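Local coordinates for tRNA uridine(34) acetyltransferase (Methanocaldococcus infernus, PDB 6IA8), which catalyses acetyl-CoA- and S-adenosylmethionine-dependent formation of 5-carboxymethyluridine at the wobble position 34 of tRNAs, at residues 257-262 / 288-293. Sequence-based numbering, arbitrary orientation.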
# COMPACT_ATOMS: atom_id res chain seq x y z
N PRO A 257 -1.56 -0.24 17.54
CA PRO A 257 -1.27 0.34 18.85
C PRO A 257 -2.17 -0.27 19.92
O PRO A 257 -3.30 -0.70 19.65
CB PRO A 257 -1.55 1.84 18.67
CG PRO A 257 -1.57 2.05 17.18
CD PRO A 257 -2.07 0.76 16.58
N GLY A 258 -1.66 -0.30 21.15
CA GLY A 258 -2.47 -0.66 22.30
C GLY A 258 -2.74 -2.14 22.46
O GLY A 258 -3.76 -2.54 23.07
N MET A 259 -1.84 -2.99 21.96
CA MET A 259 -1.96 -4.42 22.18
C MET A 259 -1.63 -4.78 23.62
O MET A 259 -0.98 -4.01 24.33
CB MET A 259 -1.03 -5.18 21.24
CG MET A 259 -1.47 -5.13 19.78
SD MET A 259 -0.26 -5.86 18.71
CE MET A 259 -0.46 -7.62 19.03
N PRO A 260 -2.06 -5.95 24.08
CA PRO A 260 -1.71 -6.38 25.44
C PRO A 260 -0.20 -6.35 25.64
O PRO A 260 0.57 -6.77 24.78
CB PRO A 260 -2.25 -7.82 25.52
CG PRO A 260 -3.40 -7.84 24.55
CD PRO A 260 -3.02 -6.87 23.43
N GLY A 261 0.21 -5.83 26.79
CA GLY A 261 1.62 -5.74 27.10
C GLY A 261 2.30 -4.47 26.65
O GLY A 261 3.43 -4.20 27.08
N SER A 262 1.63 -3.66 25.84
CA SER A 262 2.24 -2.46 25.32
C SER A 262 1.86 -1.26 26.19
O SER A 262 1.22 -1.38 27.24
CB SER A 262 1.82 -2.24 23.87
OG SER A 262 2.74 -1.39 23.19
N TYR A 288 -4.51 0.98 13.35
CA TYR A 288 -5.78 1.11 14.08
C TYR A 288 -5.60 0.50 15.45
O TYR A 288 -5.00 -0.57 15.55
CB TYR A 288 -6.96 0.45 13.36
CG TYR A 288 -8.29 1.07 13.78
CD1 TYR A 288 -8.76 2.21 13.15
CD2 TYR A 288 -9.05 0.55 14.84
CE1 TYR A 288 -9.94 2.80 13.52
CE2 TYR A 288 -10.27 1.14 15.21
CZ TYR A 288 -10.68 2.27 14.55
OH TYR A 288 -11.85 2.90 14.89
N PRO A 289 -6.11 1.11 16.52
CA PRO A 289 -5.88 0.56 17.86
C PRO A 289 -6.47 -0.84 18.00
O PRO A 289 -7.45 -1.18 17.35
CB PRO A 289 -6.58 1.55 18.79
CG PRO A 289 -7.53 2.32 17.91
CD PRO A 289 -6.86 2.38 16.56
N CYS A 290 -5.82 -1.65 18.84
CA CYS A 290 -6.27 -3.00 19.11
C CYS A 290 -7.63 -2.96 19.78
O CYS A 290 -7.86 -2.16 20.68
CB CYS A 290 -5.23 -3.69 20.01
SG CYS A 290 -5.53 -5.42 20.27
N LEU A 291 -8.54 -3.82 19.31
CA LEU A 291 -9.91 -3.87 19.78
C LEU A 291 -10.20 -5.24 20.38
O LEU A 291 -9.49 -6.21 20.11
CB LEU A 291 -10.92 -3.61 18.65
CG LEU A 291 -10.79 -2.32 17.84
CD1 LEU A 291 -11.63 -2.39 16.57
CD2 LEU A 291 -11.18 -1.12 18.68
N VAL A 292 -11.26 -5.30 21.18
CA VAL A 292 -11.76 -6.55 21.76
C VAL A 292 -13.01 -6.95 21.00
O VAL A 292 -14.06 -6.30 21.12
CB VAL A 292 -12.05 -6.39 23.26
CG1 VAL A 292 -12.62 -7.69 23.82
CG2 VAL A 292 -10.77 -5.99 24.01
N ILE A 293 -12.91 -8.03 20.22
CA ILE A 293 -14.04 -8.60 19.51
C ILE A 293 -14.31 -10.00 20.07
O ILE A 293 -13.38 -10.80 20.21
CB ILE A 293 -13.78 -8.66 17.99
CG1 ILE A 293 -14.09 -7.30 17.34
CG2 ILE A 293 -14.60 -9.75 17.34
CD1 ILE A 293 -13.07 -6.23 17.63
O HOH W 1 -6.10 -0.86 22.39
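Cys290 reaches across to the backbone of Pro257 to Met259, joining the loops that follow two neighbouring parallel strands, 250-255 and 284-287, of the radical SAM core, a partial TIM-barrel fold. Its N-H donates to Pro257 O at 2.8 Å in a nearly straight bond (164° at the hydrogen) that meets the carbonyl head-on and, after the backbone bond of Tyr288 with Leu255, carries the strand pairing on into the loops. The same oxygen takes a CA-H...O contact from Pro289 CA at 3.4 Å, two neighbouring residues thus sharing one acceptor. On the Pro257 side, ring atom CD rests 3.4 Å from Tyr288 O, while the side chain of Tyr288 leaves the backbone away from the 257-262 loop and one face of its ring carries Pro289 CD, offset toward the rim.

The Cys290 side chain points into the 257-262 loop. With SG anti to the backbone N (chi1 -173°), the sulfur lies alongside Met259, 4.1 Å from CG, and approaches Pro260 CD more loosely; Leu298 and Phe307 also pack on this cysteine. Met259 meets Cys290 CB with its CG methylene, not with SD. Beyond it, Met259 to Ser262 form a type II turn, closed by Ser262 N to Met259 O, and Asp267 of helix 264-276 ties the loop down by accepting from Gly258 N and bonding Ser262 OG. A water completes the join, donating to Gly258 O at 3.0 Å and to Cys290 O at 2.8 Å.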